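Local coordinates for taurocyamine kinase (Schistosoma mansoni, PDB 4WOD), which reversibly transfers phosphate between ATP and taurocyamine, using magnesium, as a duplicated member of the ATP:guanido phosphotransferase family, at residues A[107-117]-A[339-350]. The protein carries 4 engineered substitutions. Numbering follows the deposited sequence.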
loop_
_atom_site.group_PDB
_atom_site.type_symbol
_atom_site.label_atom_id
_atom_site.label_comp_id
_atom_site.label_asym_id
_atom_site.label_seq_id
_atom_site.Cartn_x
_atom_site.Cartn_y
_atom_site.Cartn_z
ATOM N N PHE A 107 9.523 28.584 9.274
ATOM C CA PHE A 107 8.466 27.742 8.707
ATOM C C PHE A 107 7.083 28.200 9.163
ATOM O O PHE A 107 6.917 28.598 10.315
ATOM C CB PHE A 107 8.651 26.297 9.150
ATOM C CG PHE A 107 9.868 25.651 8.594
ATOM C CD1 PHE A 107 9.913 25.273 7.254
ATOM C CD2 PHE A 107 10.959 25.414 9.393
ATOM C CE1 PHE A 107 11.034 24.668 6.738
ATOM C CE2 PHE A 107 12.089 24.805 8.880
ATOM C CZ PHE A 107 12.128 24.435 7.560
ATOM N N THR A 108 6.080 28.086 8.301
ATOM C CA THR A 108 4.730 28.462 8.707
ATOM C C THR A 108 4.290 27.537 9.837
ATOM O O THR A 108 4.732 26.383 9.911
ATOM C CB THR A 108 3.715 28.407 7.528
ATOM O OG1 THR A 108 3.734 27.104 6.930
ATOM C CG2 THR A 108 4.066 29.448 6.477
ATOM N N ASP A 109 3.466 28.050 10.746
ATOM C CA ASP A 109 2.940 27.221 11.816
ATOM C C ASP A 109 2.036 26.167 11.193
ATOM O O ASP A 109 1.175 26.508 10.376
ATOM C CB ASP A 109 2.165 28.042 12.839
ATOM C CG ASP A 109 1.858 27.245 14.091
ATOM O OD1 ASP A 109 1.016 26.325 14.007
ATOM O OD2 ASP A 109 2.473 27.523 15.156
ATOM N N LEU A 110 2.204 24.900 11.577
ATOM C CA LEU A 110 1.485 23.835 10.878
ATOM C C LEU A 110 -0.013 23.822 11.179
ATOM O O LEU A 110 -0.799 23.193 10.453
ATOM C CB LEU A 110 2.115 22.468 11.207
ATOM C CG LEU A 110 3.374 22.239 10.365
ATOM C CD1 LEU A 110 4.141 20.953 10.738
ATOM C CD2 LEU A 110 3.018 22.251 8.882
ATOM N N ASN A 111 -0.432 24.515 12.232
ATOM C CA ASN A 111 -1.851 24.581 12.516
ATOM C C ASN A 111 -2.584 25.573 11.608
ATOM O O ASN A 111 -3.814 25.659 11.627
ATOM C CB ASN A 111 -2.082 24.899 13.991
ATOM C CG ASN A 111 -2.343 23.643 14.779
ATOM O OD1 ASN A 111 -2.858 22.668 14.224
ATOM N ND2 ASN A 111 -1.953 23.628 16.041
ATOM N N THR A 112 -1.826 26.284 10.781
ATOM C CA THR A 112 -2.424 27.102 9.727
ATOM C C THR A 112 -3.327 26.245 8.822
ATOM O O THR A 112 -4.316 26.725 8.297
ATOM C CB THR A 112 -1.335 27.790 8.871
ATOM O OG1 THR A 112 -0.468 28.551 9.725
ATOM C CG2 THR A 112 -1.956 28.712 7.815
ATOM N N TYR A 113 -2.992 24.962 8.681
ATOM C CA TYR A 113 -3.697 24.086 7.744
ATOM C C TYR A 113 -4.777 23.263 8.435
ATOM O O TYR A 113 -4.691 22.033 8.542
ATOM C CB TYR A 113 -2.658 23.218 7.003
ATOM C CG TYR A 113 -1.524 24.105 6.580
ATOM C CD1 TYR A 113 -1.710 25.083 5.603
ATOM C CD2 TYR A 113 -0.303 24.048 7.225
ATOM C CE1 TYR A 113 -0.694 25.939 5.263
ATOM C CE2 TYR A 113 0.721 24.899 6.890
ATOM C CZ TYR A 113 0.523 25.842 5.914
ATOM O OH TYR A 113 1.555 26.683 5.594
ATOM N N GLY A 114 -5.806 23.965 8.911
ATOM C CA GLY A 114 -6.968 23.316 9.479
ATOM C C GLY A 114 -6.979 23.151 10.981
ATOM O O GLY A 114 -7.925 22.590 11.513
ATOM N N ASN A 115 -5.945 23.642 11.658
ATOM C CA ASN A 115 -5.806 23.492 13.110
ATOM C C ASN A 115 -5.955 22.038 13.572
ATOM O O ASN A 115 -6.755 21.730 14.453
ATOM C CB ASN A 115 -6.812 24.375 13.845
ATOM C CG ASN A 115 -6.482 24.516 15.318
ATOM O OD1 ASN A 115 -5.308 24.502 15.699
ATOM N ND2 ASN A 115 -7.507 24.631 16.155
ATOM N N LEU A 116 -5.179 21.157 12.948
ATOM C CA LEU A 116 -5.265 19.713 13.175
ATOM C C LEU A 116 -4.114 19.170 14.018
ATOM O O LEU A 116 -4.108 17.997 14.402
ATOM C CB LEU A 116 -5.276 18.966 11.829
ATOM C CG LEU A 116 -6.248 19.405 10.730
ATOM C CD1 LEU A 116 -5.933 18.710 9.384
ATOM C CD2 LEU A 116 -7.696 19.172 11.145
ATOM N N VAL A 117 -3.125 20.001 14.296
ATOM C CA VAL A 117 -1.915 19.480 14.916
ATOM C C VAL A 117 -1.941 19.595 16.444
ATOM O O VAL A 117 -1.988 20.688 16.992
ATOM C CB VAL A 117 -0.661 20.196 14.369
ATOM C CG1 VAL A 117 0.575 19.688 15.068
ATOM C CG2 VAL A 117 -0.541 19.976 12.881
ATOM N N HIS A 339 8.187 19.486 6.699
ATOM C CA HIS A 339 7.248 20.596 6.757
ATOM C C HIS A 339 6.410 20.691 5.493
ATOM O O HIS A 339 5.192 20.896 5.563
ATOM C CB HIS A 339 7.965 21.915 6.990
ATOM C CG HIS A 339 7.019 23.060 7.172
ATOM N ND1 HIS A 339 6.616 23.862 6.126
ATOM C CD2 HIS A 339 6.377 23.518 8.270
ATOM C CE1 HIS A 339 5.770 24.771 6.575
ATOM N NE2 HIS A 339 5.614 24.592 7.875
ATOM N N SER A 340 7.073 20.547 4.348
ATOM C CA SER A 340 6.428 20.614 3.048
ATOM C C SER A 340 5.401 19.511 2.893
ATOM O O SER A 340 4.263 19.766 2.511
ATOM C CB SER A 340 7.453 20.514 1.921
ATOM O OG SER A 340 8.224 21.697 1.863
ATOM N N GLY A 341 5.822 18.282 3.164
ATOM C CA GLY A 341 4.937 17.137 3.047
ATOM C C GLY A 341 3.767 17.186 4.016
ATOM O O GLY A 341 2.618 16.939 3.612
ATOM N N VAL A 342 4.038 17.503 5.286
ATOM C CA VAL A 342 2.981 17.514 6.279
ATOM C C VAL A 342 1.974 18.612 5.911
ATOM O O VAL A 342 0.749 18.406 5.974
ATOM C CB VAL A 342 3.518 17.719 7.736
ATOM C CG1 VAL A 342 2.409 18.126 8.656
ATOM C CG2 VAL A 342 4.186 16.441 8.269
ATOM N N ARG A 343 2.500 19.765 5.501
ATOM C CA ARG A 343 1.635 20.858 5.087
ATOM C C ARG A 343 0.688 20.406 3.948
ATOM O O ARG A 343 -0.523 20.604 4.040
ATOM C CB ARG A 343 2.461 22.074 4.650
ATOM C CG ARG A 343 1.607 23.084 3.901
ATOM C CD ARG A 343 2.387 24.319 3.460
ATOM N NE ARG A 343 1.455 25.319 2.943
ATOM C CZ ARG A 343 1.791 26.562 2.607
ATOM N NH1 ARG A 343 3.047 26.970 2.750
ATOM N NH2 ARG A 343 0.867 27.405 2.153
ATOM N N ALA A 344 1.233 19.764 2.912
ATOM C CA ALA A 344 0.411 19.231 1.825
ATOM C C ALA A 344 -0.657 18.246 2.326
ATOM O O ALA A 344 -1.803 18.254 1.860
ATOM C CB ALA A 344 1.301 18.541 0.752
ATOM N N LEU A 345 -0.276 17.381 3.257
ATOM C CA LEU A 345 -1.207 16.366 3.754
ATOM C C LEU A 345 -2.329 16.977 4.587
ATOM O O LEU A 345 -3.492 16.568 4.485
ATOM C CB LEU A 345 -0.462 15.320 4.574
ATOM C CG LEU A 345 0.593 14.472 3.866
ATOM C CD1 LEU A 345 1.237 13.523 4.873
ATOM C CD2 LEU A 345 -0.043 13.700 2.687
ATOM N N LEU A 346 -1.987 17.956 5.413
ATOM C CA LEU A 346 -2.997 18.611 6.228
ATOM C C LEU A 346 -3.921 19.453 5.334
ATOM O O LEU A 346 -5.138 19.516 5.567
ATOM C CB LEU A 346 -2.340 19.466 7.333
ATOM C CG LEU A 346 -1.517 18.734 8.402
ATOM C CD1 LEU A 346 -0.784 19.734 9.266
ATOM C CD2 LEU A 346 -2.353 17.789 9.278
ATOM N N GLU A 347 -3.355 20.093 4.309
ATOM C CA GLU A 347 -4.181 20.826 3.342
ATOM C C GLU A 347 -5.145 19.858 2.634
ATOM O O GLU A 347 -6.310 20.188 2.373
ATOM C CB GLU A 347 -3.313 21.558 2.314
ATOM C CG GLU A 347 -2.662 22.825 2.839
ATOM C CD GLU A 347 -1.682 23.456 1.853
ATOM O OE1 GLU A 347 -1.201 22.761 0.945
ATOM O OE2 GLU A 347 -1.373 24.652 1.997
ATOM N N LEU A 348 -4.665 18.646 2.362
ATOM C CA LEU A 348 -5.511 17.639 1.729
ATOM C C LEU A 348 -6.612 17.146 2.677
ATOM O O LEU A 348 -7.740 16.890 2.241
ATOM C CB LEU A 348 -4.662 16.474 1.223
ATOM C CG LEU A 348 -5.363 15.468 0.308
ATOM C CD1 LEU A 348 -6.068 16.191 -0.826
ATOM C CD2 LEU A 348 -4.349 14.477 -0.244
ATOM N N GLU A 349 -6.316 17.024 3.971
ATOM C CA GLU A 349 -7.354 16.639 4.925
ATOM C C GLU A 349 -8.452 17.703 4.931
ATOM O O GLU A 349 -9.654 17.396 4.939
ATOM C CB GLU A 349 -6.785 16.461 6.333
ATOM C CG GLU A 349 -7.841 16.295 7.406
ATOM C CD GLU A 349 -8.504 14.914 7.402
ATOM O OE1 GLU A 349 -7.979 13.997 6.732
ATOM O OE2 GLU A 349 -9.541 14.746 8.081
ATOM N N VAL A 350 -8.034 18.962 4.928
ATOM C CA VAL A 350 -8.991 20.073 4.933
ATOM C C VAL A 350 -9.868 20.018 3.683
ATOM O O VAL A 350 -11.088 20.170 3.771
ATOM C CB VAL A 350 -8.264 21.424 5.029
ATOM C CG1 VAL A 350 -9.224 22.575 4.714
ATOM C CG2 VAL A 350 -7.673 21.591 6.413
#
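His339 and Thr108 make the hydrogen bond that ties helix 331-355 to the loop entering strand 117-126: His339 NE2 donates to Thr108 O at 2.9 Å, with an N-H...O angle of 154°. The imidazole reaches the loop because its CG stands anti to the backbone N (chi1 -175°). Phe107 CB lies over one face of that ring, 3.9 Å from its centroid, a CH-pi contact, while the two aromatic planes meet obliquely.

Polar and aromatic groups combine again at Tyr113. Tyr113 OH and Thr108 OG1 are hydrogen-bonded at 2.6 Å, either able to donate, and OG1 lies at the ring edge in its plane, which fixes the phenol within its own loop. Arg343 CG sits 3.7 Å from the centroid of the Tyr113 ring, over one face, a CH-pi contact; Thr112 CB covers the opposite face. The guanidinium and ring planes are 26° apart, and Arg343 NE turns to Glu347 OE2, a salt bridge of 3.1 Å along the helix.

Apolar contacts centre on Leu346, whose branches part: CD1 meets Val117 CG2 at 3.6 Å and CD2 meets Leu116 CD1 at 3.7 Å. Leu110 splits its methyls, CD2 against the His339 ring and CD1 against Val342 CG1, and Val280 of strand 277-283, a predicted ATP-binding residue, backs this cluster.

The chemistry implies a loop laid along helix 331-355 mainly by apolar and CH-pi contacts, Val117 bringing in the start of its strand, with one directional bond at Thr108 and the charge of Arg343 met by Glu347 within the helix.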